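Long-range contacts in sulfatase (Bacteroides fragilis CAG:558, PDB 6USS), which probably hydrolyses aryl sulfate esters at a calcium-containing active site, as a gut bacterial member of the sulfatase family: residues T107-P112 with N429-D434; G439-V444 with I452-N457; V126-V131 with I140-Q145. The protein carries 1 engineered substitution. All coordinates share one frame; numbering follows the deposited sequence.

Contact 1: T107-P112 with N429-D434; sequences TNWTYP and NHWGND
Two loops without regular secondary structure meet at N108 and N429, the pair nearest across the contact with CA atoms 6.4 Å apart; from there the backbones draw apart, and the tryptophans W109 and W431 span the wider gap. T107 makes the one hydrogen bond between the segments: its OG1 donates to OD1 of N429 over 2.7 Å, tilted from the carbonyl plane. The T107 hydroxyl sits between its own backbone N and carbonyl carbon (chi1 42°), which turns it to the amide. The side chains of N108 and N429 run antiparallel alongside one another with their amide planes 75° apart, and CB of N108 lies 3.5 Å from ND2 of N429. Both amide nitrogens are tied to the same carboxylate oxygen, OD2 of D118, which also takes the backbone N-H of H430, so one acidic group gathers polar atoms from the two loops. The other end of the N108 amide bends back on its own loop, where OD1 accepts the N-H of W109 over 2.6 Å from above the carbonyl plane. Beyond the asparagines, W109 and W431 meet at their edges beside the calcium site, their five-membered rings nearly perpendicular (89°); CD1 of W109 is 4.1 Å from CD1 of W431, and neither ring covers the other. The 107-112 loop follows helix 101-104 and leads toward strand 124-125, whose F124 packs edge-to-face with H430, while the 429-434 loop joins strands 422-427 and 441-446 of the four-stranded antiparallel sheet.

Contact 2: G439-V444 with I452-N457; sequences GPTCTV and IYYYEN
T441 and Y454, C442 and Y453, and T443 and I452 pair across an antiparallel beta hairpin, the two central strands of a four-stranded antiparallel sheet. C442 and Y453 are the hydrogen-bonded pair: N of Y453 gives a nearly straight bond to O of C442 (2.9 Å, 173°), and N of C442 returns one to O of Y453. On the face carrying T441, T443, I452 and Y454, the T441 methyl meets Y454. With CG2 anti to the carbonyl carbon and beside the backbone N, it lies over the Y454 ring, 4.0 Å from the centroid in a CH-pi contact, and it also touches CG2 of I452. T443 runs alongside I452 in the same direction, with OG1 and CG2 against CG1 of the isoleucine. C442 and Y453 project from the other face. The thiol of C442, held between its backbone N and carbonyl carbon (chi1 41°), reaches the edge of the Y453 ring, SG to CD2 3.6 Å, and stands obliquely to the ring of Y455. Y455 lies just past the strand end; its CB packs on CB of P440, and its ring runs back beside the P440-T441 backbone, edge toward the peptide. The tyrosine hydroxyls are held by outside partners: Y453 by O of P512, Y454 by E461, Y455 by N426. L490 and L494 of helix 480-496 cover C442. At the open end of the hairpin, O of P440 accepts N of Y455 at 2.9 Å and also a water at 2.7 Å, which in turn accepts N of E456.

Contact 3: V126-V131 with I140-Q145; sequences VADWNV and IDHTFQ
H142 turns the edge of its imidazole to two oxygens of the 126-131 loop. NE2 donates to OD1 of D128 over 2.9 Å; the oxygen lies 2° from the ring plane and is met on its syn side. CD2, next along the same edge, is 3.3 Å from O of W129. The close-fitting part is at the backbone end of H142, where N130 is buried: its CB lies 3.3 Å from O of H142, its amide spreads along the backbone from H142 to F144, and ND2 is hydrogen-bonded to O of H104. CG2 of V131 adds an apolar touch at CB of H142, 3.9 Å away. Strand 143-145 pairs in parallel with strand 133-135, which follows the 126-131 loop. D128 and D141, by contrast, are exposed, so the outer end of the contact faces solvent. There D128, with CG anti to its backbone N (chi1 -177°), extends its carboxylate to the imidazole from one loop. D141, of the histidine's own loop, accepts ND1 of H142 through OD1 at 2.8 Å. Both ring nitrogens therefore act as donors to carboxylates, an arrangement that fixes the rotation of the ring and is consistent with a protonated, positively charged imidazole bridging two acidic groups.

In the fold
Contact 1 is the hub. It touches contact 3, 13 Å away centre to centre, where the W129 ring packs on the 107-112 backbone (CZ3 of W129 to O of N108, 3.1 Å), and it touches contact 2, 15 Å away, where O of N429 meets CG of P440 at 3.6 Å. Contacts 2 and 3 do not touch; their nearest atoms are about 6 Å apart. D118 joins contacts 1 and 3, since it also accepts NE1 of W129. Contact 1 alone approaches the metal site: the W109 side chain is about 8 Å from the calcium ion, held by D42, D43, D322, N323 and the engineered C88, and the W431 side chain is about 7 Å from that of D43.

Contact 1: T107-P112 with N429-D434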
loop_
_atom_site.group_PDB
_atom_site.type_symbol
_atom_site.label_atom_id
_atom_site.label_comp_id
_atom_site.label_asym_id
_atom_site.label_seq_id
_atom_site.Cartn_x
_atom_site.Cartn_y
_atom_site.Cartn_z
ATOM N N THR A 107 -23.356 -9.020 -5.304
ATOM C CA THR A 107 -24.469 -8.582 -6.146
ATOM C C THR A 107 -25.377 -7.568 -5.472
ATOM O O THR A 107 -26.262 -7.019 -6.138
ATOM C CB THR A 107 -25.318 -9.787 -6.612
ATOM O OG1 THR A 107 -25.515 -10.704 -5.531
ATOM C CG2 THR A 107 -24.646 -10.524 -7.777
ATOM N N ASN A 108 -25.195 -7.310 -4.184
ATOM C CA ASN A 108 -25.861 -6.204 -3.516
ATOM C C ASN A 108 -24.808 -5.438 -2.725
ATOM O O ASN A 108 -23.637 -5.830 -2.690
ATOM C CB ASN A 108 -26.999 -6.718 -2.635
ATOM C CG ASN A 108 -27.990 -5.650 -2.297
ATOM O OD1 ASN A 108 -27.774 -4.468 -2.584
ATOM N ND2 ASN A 108 -29.085 -6.050 -1.653
ATOM N N TRP A 109 -25.200 -4.342 -2.075
ATOM C CA TRP A 109 -24.185 -3.472 -1.484
ATOM C C TRP A 109 -23.634 -4.027 -0.163
ATOM O O TRP A 109 -24.357 -4.606 0.648
ATOM C CB TRP A 109 -24.728 -2.050 -1.297
ATOM C CG TRP A 109 -25.781 -1.878 -0.254
ATOM C CD1 TRP A 109 -27.133 -1.963 -0.434
ATOM C CD2 TRP A 109 -25.573 -1.555 1.130
ATOM N NE1 TRP A 109 -27.784 -1.722 0.760
ATOM C CE2 TRP A 109 -26.849 -1.472 1.735
ATOM C CE3 TRP A 109 -24.436 -1.326 1.914
ATOM C CZ2 TRP A 109 -27.016 -1.180 3.095
ATOM C CZ3 TRP A 109 -24.602 -1.025 3.258
ATOM C CH2 TRP A 109 -25.885 -0.959 3.836
ATOM N N THR A 110 -22.334 -3.848 0.043
ATOM C CA THR A 110 -21.634 -4.433 1.178
ATOM C C THR A 110 -21.219 -3.372 2.190
ATOM O O THR A 110 -20.966 -2.213 1.834
ATOM C CB THR A 110 -20.384 -5.190 0.723
ATOM O OG1 THR A 110 -19.404 -4.252 0.272
ATOM C CG2 THR A 110 -20.715 -6.133 -0.404
ATOM N N TYR A 111 -21.176 -3.795 3.478
ATOM C CA TYR A 111 -20.388 -3.164 4.535
ATOM C C TYR A 111 -20.213 -4.102 5.738
ATOM O O TYR A 111 -19.073 -4.456 6.067
ATOM C CB TYR A 111 -20.979 -1.815 4.974
ATOM C CG TYR A 111 -20.065 -1.094 5.949
ATOM C CD1 TYR A 111 -19.136 -0.145 5.502
ATOM C CD2 TYR A 111 -20.109 -1.378 7.313
ATOM C CE1 TYR A 111 -18.297 0.504 6.395
ATOM C CE2 TYR A 111 -19.267 -0.737 8.210
ATOM C CZ TYR A 111 -18.364 0.190 7.747
ATOM O OH TYR A 111 -17.534 0.809 8.639
ATOM N N PRO A 112 -21.276 -4.529 6.425
ATOM C CA PRO A 112 -21.078 -5.312 7.660
ATOM C C PRO A 112 -20.444 -6.668 7.381
ATOM O O PRO A 112 -20.903 -7.411 6.513
ATOM C CB PRO A 112 -22.500 -5.468 8.212
ATOM C CG PRO A 112 -23.367 -5.406 7.003
ATOM C CD PRO A 112 -22.712 -4.347 6.140
ATOM N N ASN A 429 -31.196 -10.642 -5.073
ATOM C CA ASN A 429 -31.079 -9.967 -3.791
ATOM C C ASN A 429 -32.333 -9.143 -3.523
ATOM O O ASN A 429 -33.243 -9.065 -4.351
ATOM C CB ASN A 429 -29.840 -9.074 -3.764
ATOM C CG ASN A 429 -28.572 -9.864 -3.802
ATOM O OD1 ASN A 429 -28.125 -10.290 -4.874
ATOM N ND2 ASN A 429 -27.984 -10.094 -2.627
ATOM N N HIS A 430 -32.376 -8.500 -2.358
ATOM C CA HIS A 430 -33.507 -7.645 -1.998
ATOM C C HIS A 430 -32.967 -6.276 -1.585
ATOM O O HIS A 430 -32.484 -6.103 -0.458
ATOM C CB HIS A 430 -34.349 -8.276 -0.891
ATOM C CG HIS A 430 -35.771 -7.802 -0.861
ATOM N ND1 HIS A 430 -36.658 -8.160 0.135
ATOM C CD2 HIS A 430 -36.464 -7.003 -1.707
ATOM C CE1 HIS A 430 -37.830 -7.600 -0.096
ATOM N NE2 HIS A 430 -37.742 -6.896 -1.207
ATOM N N TRP A 431 -33.050 -5.310 -2.506
ATOM C CA TRP A 431 -32.683 -3.935 -2.211
ATOM C C TRP A 431 -33.731 -3.288 -1.308
ATOM O O TRP A 431 -34.802 -3.841 -1.045
ATOM C CB TRP A 431 -32.522 -3.135 -3.497
ATOM C CG TRP A 431 -31.780 -1.872 -3.305
ATOM C CD1 TRP A 431 -30.583 -1.715 -2.668
ATOM C CD2 TRP A 431 -32.169 -0.566 -3.760
ATOM N NE1 TRP A 431 -30.203 -0.389 -2.691
ATOM C CE2 TRP A 431 -31.155 0.336 -3.356
ATOM C CE3 TRP A 431 -33.277 -0.072 -4.465
ATOM C CZ2 TRP A 431 -31.215 1.698 -3.628
ATOM C CZ3 TRP A 431 -33.340 1.280 -4.734
ATOM C CH2 TRP A 431 -32.311 2.153 -4.322
ATOM N N GLY A 432 -33.415 -2.088 -0.833
ATOM C CA GLY A 432 -34.199 -1.517 0.244
ATOM C C GLY A 432 -35.522 -0.919 -0.174
ATOM O O GLY A 432 -36.373 -0.687 0.690
ATOM N N ASN A 433 -35.715 -0.659 -1.472
ATOM C CA ASN A 433 -36.898 0.023 -1.982
ATOM C C ASN A 433 -37.582 -0.801 -3.071
ATOM O O ASN A 433 -36.967 -1.648 -3.721
ATOM C CB ASN A 433 -36.536 1.403 -2.553
ATOM C CG ASN A 433 -35.929 2.327 -1.516
ATOM O OD1 ASN A 433 -35.221 3.280 -1.856
ATOM N ND2 ASN A 433 -36.203 2.053 -0.246
ATOM N N ASP A 434 -38.862 -0.531 -3.281
ATOM C CA ASP A 434 -39.587 -1.040 -4.436
ATOM C C ASP A 434 -39.702 0.029 -5.526
ATOM O O ASP A 434 -39.650 1.237 -5.264
ATOM C CB ASP A 434 -40.985 -1.512 -4.035
ATOM C CG ASP A 434 -40.960 -2.557 -2.966
ATOM O OD1 ASP A 434 -40.290 -3.609 -3.137
ATOM O OD2 ASP A 434 -41.629 -2.317 -1.944
#

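Contact 2: G439-V444 with I452-N457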
loop_
_atom_site.group_PDB
_atom_site.type_symbol
_atom_site.label_atom_id
_atom_site.label_comp_id
_atom_site.label_asym_id
_atom_site.label_seq_id
_atom_site.Cartn_x
_atom_site.Cartn_y
_atom_site.Cartn_z
ATOM N N GLY A 439 -36.153 -5.371 -7.718
ATOM C CA GLY A 439 -36.471 -6.665 -7.166
ATOM C C GLY A 439 -35.468 -7.698 -7.649
ATOM O O GLY A 439 -34.571 -7.391 -8.444
ATOM N N PRO A 440 -35.604 -8.946 -7.196
ATOM C CA PRO A 440 -34.692 -10.015 -7.661
ATOM C C PRO A 440 -34.891 -10.321 -9.143
ATOM O O PRO A 440 -35.954 -10.789 -9.560
ATOM C CB PRO A 440 -35.075 -11.218 -6.788
ATOM C CG PRO A 440 -36.106 -10.714 -5.804
ATOM C CD PRO A 440 -36.676 -9.451 -6.317
ATOM N N THR A 441 -33.849 -10.078 -9.940
ATOM C CA THR A 441 -33.930 -10.236 -11.385
ATOM C C THR A 441 -32.601 -10.739 -11.928
ATOM O O THR A 441 -31.549 -10.586 -11.297
ATOM C CB THR A 441 -34.247 -8.910 -12.084
ATOM O OG1 THR A 441 -33.253 -7.937 -11.722
ATOM C CG2 THR A 441 -35.635 -8.399 -11.721
ATOM N N CYS A 442 -32.653 -11.315 -13.122
ATOM C CA CYS A 442 -31.500 -11.344 -13.998
ATOM C C CYS A 442 -31.922 -10.806 -15.353
ATOM O O CYS A 442 -33.093 -10.871 -15.732
ATOM C CB CYS A 442 -30.911 -12.762 -14.143
ATOM S SG CYS A 442 -32.191 -13.995 -14.280
ATOM N N THR A 443 -30.952 -10.295 -16.092
ATOM C CA THR A 443 -31.195 -9.588 -17.333
ATOM C C THR A 443 -30.146 -9.994 -18.348
ATOM O O THR A 443 -28.960 -10.113 -18.007
ATOM C CB THR A 443 -31.127 -8.077 -17.104
ATOM O OG1 THR A 443 -32.084 -7.713 -16.111
ATOM C CG2 THR A 443 -31.442 -7.335 -18.383
ATOM N N VAL A 444 -30.573 -10.200 -19.594
ATOM C CA VAL A 444 -29.649 -10.251 -20.722
ATOM C C VAL A 444 -30.031 -9.186 -21.751
ATOM O O VAL A 444 -31.215 -8.978 -22.047
ATOM C CB VAL A 444 -29.608 -11.648 -21.373
ATOM C CG1 VAL A 444 -31.019 -12.071 -21.860
ATOM C CG2 VAL A 444 -28.598 -11.657 -22.518
ATOM N N ILE A 452 -35.647 -9.177 -19.204
ATOM C CA ILE A 452 -35.597 -9.139 -17.747
ATOM C C ILE A 452 -36.488 -10.251 -17.215
ATOM O O ILE A 452 -37.657 -10.376 -17.618
ATOM C CB ILE A 452 -36.035 -7.772 -17.192
ATOM C CG1 ILE A 452 -35.187 -6.645 -17.785
ATOM C CG2 ILE A 452 -35.952 -7.766 -15.678
ATOM C CD1 ILE A 452 -35.768 -5.264 -17.552
ATOM N N TYR A 453 -35.931 -11.065 -16.325
ATOM C CA TYR A 453 -36.653 -12.149 -15.680
ATOM C C TYR A 453 -36.751 -11.863 -14.192
ATOM O O TYR A 453 -35.754 -11.494 -13.563
ATOM C CB TYR A 453 -35.943 -13.473 -15.906
ATOM C CG TYR A 453 -36.439 -14.601 -15.029
ATOM C CD1 TYR A 453 -37.720 -15.144 -15.205
ATOM C CD2 TYR A 453 -35.614 -15.152 -14.043
ATOM C CE1 TYR A 453 -38.165 -16.202 -14.409
ATOM C CE2 TYR A 453 -36.053 -16.217 -13.245
ATOM C CZ TYR A 453 -37.328 -16.738 -13.434
ATOM O OH TYR A 453 -37.777 -17.791 -12.651
ATOM N N TYR A 454 -37.943 -12.040 -13.632
ATOM C CA TYR A 454 -38.208 -11.693 -12.242
ATOM C C TYR A 454 -38.314 -12.979 -11.429
ATOM O O TYR A 454 -39.254 -13.763 -11.615
ATOM C CB TYR A 454 -39.475 -10.857 -12.125
ATOM C CG TYR A 454 -39.376 -9.476 -12.746
ATOM C CD1 TYR A 454 -39.449 -9.307 -14.128
ATOM C CD2 TYR A 454 -39.212 -8.337 -11.953
ATOM C CE1 TYR A 454 -39.371 -8.054 -14.706
ATOM C CE2 TYR A 454 -39.145 -7.065 -12.528
ATOM C CZ TYR A 454 -39.230 -6.931 -13.908
ATOM O OH TYR A 454 -39.163 -5.684 -14.501
ATOM N N TYR A 455 -37.345 -13.179 -10.524
ATOM C CA TYR A 455 -37.315 -14.374 -9.693
ATOM C C TYR A 455 -38.577 -14.520 -8.862
ATOM O O TYR A 455 -38.984 -15.644 -8.561
ATOM C CB TYR A 455 -36.110 -14.338 -8.756
ATOM C CG TYR A 455 -34.778 -14.579 -9.404
ATOM C CD1 TYR A 455 -34.407 -15.845 -9.800
ATOM C CD2 TYR A 455 -33.878 -13.545 -9.601
ATOM C CE1 TYR A 455 -33.186 -16.088 -10.374
ATOM C CE2 TYR A 455 -32.637 -13.780 -10.183
ATOM C CZ TYR A 455 -32.305 -15.061 -10.557
ATOM O OH TYR A 455 -31.099 -15.342 -11.136
ATOM N N GLU A 456 -39.192 -13.404 -8.457
ATOM C CA GLU A 456 -40.231 -13.489 -7.438
ATOM C C GLU A 456 -41.495 -14.158 -7.971
ATOM O O GLU A 456 -42.181 -14.861 -7.218
ATOM C CB GLU A 456 -40.548 -12.101 -6.858
ATOM C CG GLU A 456 -41.177 -12.154 -5.452
ATOM C CD GLU A 456 -41.606 -10.787 -4.898
ATOM O OE1 GLU A 456 -40.971 -9.761 -5.252
ATOM O OE2 GLU A 456 -42.570 -10.749 -4.086
ATOM N N ASN A 457 -41.811 -13.979 -9.259
ATOM C CA ASN A 457 -42.995 -14.630 -9.804
ATOM C C ASN A 457 -42.802 -15.150 -11.223
ATOM O O ASN A 457 -43.798 -15.479 -11.871
ATOM C CB ASN A 457 -44.185 -13.673 -9.777
ATOM C CG ASN A 457 -43.963 -12.449 -10.653
ATOM O OD1 ASN A 457 -42.854 -12.224 -11.151
ATOM N ND2 ASN A 457 -45.019 -11.655 -10.852
HETATM O O HOH W 1 -38.519 -10.605 -8.785
#

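Contact 3: V126-V131 with I140-Q145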
loop_
_atom_site.group_PDB
_atom_site.type_symbol
_atom_site.label_atom_id
_atom_site.label_comp_id
_atom_site.label_asym_id
_atom_site.label_seq_id
_atom_site.Cartn_x
_atom_site.Cartn_y
_atom_site.Cartn_z
ATOM N N VAL A 126 -32.646 -14.643 -0.235
ATOM C CA VAL A 126 -31.714 -14.170 -1.252
ATOM C C VAL A 126 -30.627 -15.216 -1.463
ATOM O O VAL A 126 -30.499 -16.161 -0.673
ATOM C CB VAL A 126 -31.116 -12.805 -0.867
ATOM C CG1 VAL A 126 -32.212 -11.739 -0.825
ATOM C CG2 VAL A 126 -30.440 -12.895 0.466
ATOM N N ALA A 127 -29.839 -15.062 -2.529
ATOM C CA ALA A 127 -28.689 -15.936 -2.743
ATOM C C ALA A 127 -27.731 -15.840 -1.567
ATOM O O ALA A 127 -27.692 -14.838 -0.844
ATOM C CB ALA A 127 -27.958 -15.562 -4.027
ATOM N N ASP A 128 -26.958 -16.905 -1.361
ATOM C CA ASP A 128 -25.890 -16.870 -0.359
ATOM C C ASP A 128 -24.700 -16.174 -1.006
ATOM O O ASP A 128 -23.697 -16.790 -1.372
ATOM C CB ASP A 128 -25.535 -18.266 0.127
ATOM C CG ASP A 128 -24.483 -18.253 1.226
ATOM O OD1 ASP A 128 -24.123 -17.162 1.722
ATOM O OD2 ASP A 128 -24.000 -19.350 1.573
ATOM N N TRP A 129 -24.826 -14.858 -1.134
ATOM C CA TRP A 129 -23.918 -14.053 -1.930
ATOM C C TRP A 129 -22.720 -13.569 -1.094
ATOM O O TRP A 129 -22.631 -13.806 0.111
ATOM C CB TRP A 129 -24.703 -12.905 -2.569
ATOM C CG TRP A 129 -25.250 -11.862 -1.622
ATOM C CD1 TRP A 129 -26.399 -11.939 -0.864
ATOM C CD2 TRP A 129 -24.684 -10.568 -1.359
ATOM N NE1 TRP A 129 -26.571 -10.767 -0.146
ATOM C CE2 TRP A 129 -25.538 -9.912 -0.437
ATOM C CE3 TRP A 129 -23.542 -9.899 -1.821
ATOM C CZ2 TRP A 129 -25.279 -8.622 0.034
ATOM C CZ3 TRP A 129 -23.287 -8.615 -1.348
ATOM C CH2 TRP A 129 -24.154 -7.991 -0.428
ATOM N N ASN A 130 -21.772 -12.913 -1.766
ATOM C CA ASN A 130 -20.461 -12.608 -1.183
ATOM C C ASN A 130 -20.487 -11.265 -0.448
ATOM O O ASN A 130 -19.871 -10.279 -0.863
ATOM C CB ASN A 130 -19.385 -12.629 -2.260
ATOM C CG ASN A 130 -18.894 -14.030 -2.554
ATOM O OD1 ASN A 130 -18.862 -14.875 -1.668
ATOM N ND2 ASN A 130 -18.505 -14.285 -3.799
ATOM N N VAL A 131 -21.170 -11.265 0.701
ATOM C CA VAL A 131 -21.417 -10.073 1.512
ATOM C C VAL A 131 -20.118 -9.372 1.874
ATOM O O VAL A 131 -20.131 -8.200 2.261
ATOM C CB VAL A 131 -22.181 -10.421 2.803
ATOM C CG1 VAL A 131 -23.582 -10.908 2.484
ATOM C CG2 VAL A 131 -21.403 -11.467 3.609
ATOM N N ILE A 140 -10.893 -16.246 2.493
ATOM C CA ILE A 140 -11.602 -15.186 3.200
ATOM C C ILE A 140 -13.098 -15.403 3.015
ATOM O O ILE A 140 -13.616 -15.294 1.895
ATOM C CB ILE A 140 -11.173 -13.794 2.724
ATOM C CG1 ILE A 140 -9.664 -13.636 2.910
ATOM C CG2 ILE A 140 -11.870 -12.759 3.554
ATOM C CD1 ILE A 140 -9.200 -13.846 4.333
ATOM N N ASP A 141 -13.783 -15.650 4.139
ATOM C CA ASP A 141 -15.105 -16.267 4.254
ATOM C C ASP A 141 -16.033 -16.041 3.065
ATOM O O ASP A 141 -16.281 -16.980 2.298
ATOM C CB ASP A 141 -15.809 -15.797 5.537
ATOM C CG ASP A 141 -17.256 -16.274 5.616
ATOM O OD1 ASP A 141 -17.492 -17.461 5.288
ATOM O OD2 ASP A 141 -18.154 -15.473 5.992
ATOM N N HIS A 142 -16.583 -14.839 2.904
ATOM C CA HIS A 142 -17.592 -14.701 1.852
ATOM C C HIS A 142 -17.111 -13.688 0.828
ATOM O O HIS A 142 -17.749 -12.647 0.622
ATOM C CB HIS A 142 -18.952 -14.286 2.427
ATOM C CG HIS A 142 -19.874 -15.431 2.731
ATOM N ND1 HIS A 142 -19.574 -16.413 3.652
ATOM C CD2 HIS A 142 -21.111 -15.731 2.255
ATOM C CE1 HIS A 142 -20.577 -17.274 3.718
ATOM N NE2 HIS A 142 -21.519 -16.886 2.878
ATOM N N THR A 143 -15.972 -13.985 0.197
ATOM C CA THR A 143 -15.348 -13.092 -0.763
ATOM C C THR A 143 -15.126 -13.808 -2.084
ATOM O O THR A 143 -15.036 -15.039 -2.134
ATOM C CB THR A 143 -13.998 -12.566 -0.250
ATOM O OG1 THR A 143 -13.070 -13.656 -0.134
ATOM C CG2 THR A 143 -14.173 -11.870 1.097
ATOM N N PHE A 144 -15.035 -13.015 -3.152
ATOM C CA PHE A 144 -14.513 -13.473 -4.431
ATOM C C PHE A 144 -13.041 -13.078 -4.507
ATOM O O PHE A 144 -12.711 -11.883 -4.446
ATOM C CB PHE A 144 -15.301 -12.880 -5.598
ATOM C CG PHE A 144 -14.868 -13.398 -6.937
ATOM C CD1 PHE A 144 -15.336 -14.611 -7.405
ATOM C CD2 PHE A 144 -13.979 -12.678 -7.722
ATOM C CE1 PHE A 144 -14.924 -15.107 -8.632
ATOM C CE2 PHE A 144 -13.573 -13.162 -8.961
ATOM C CZ PHE A 144 -14.048 -14.378 -9.418
ATOM N N GLN A 145 -12.160 -14.079 -4.594
ATOM C CA GLN A 145 -10.729 -13.824 -4.722
ATOM C C GLN A 145 -10.422 -13.430 -6.158
ATOM O O GLN A 145 -10.905 -14.069 -7.099
ATOM C CB GLN A 145 -9.900 -15.048 -4.337
ATOM C CG GLN A 145 -8.391 -14.856 -4.595
ATOM C CD GLN A 145 -7.535 -16.073 -4.230
ATOM O OE1 GLN A 145 -8.057 -17.135 -3.880
ATOM N NE2 GLN A 145 -6.211 -15.915 -4.310
#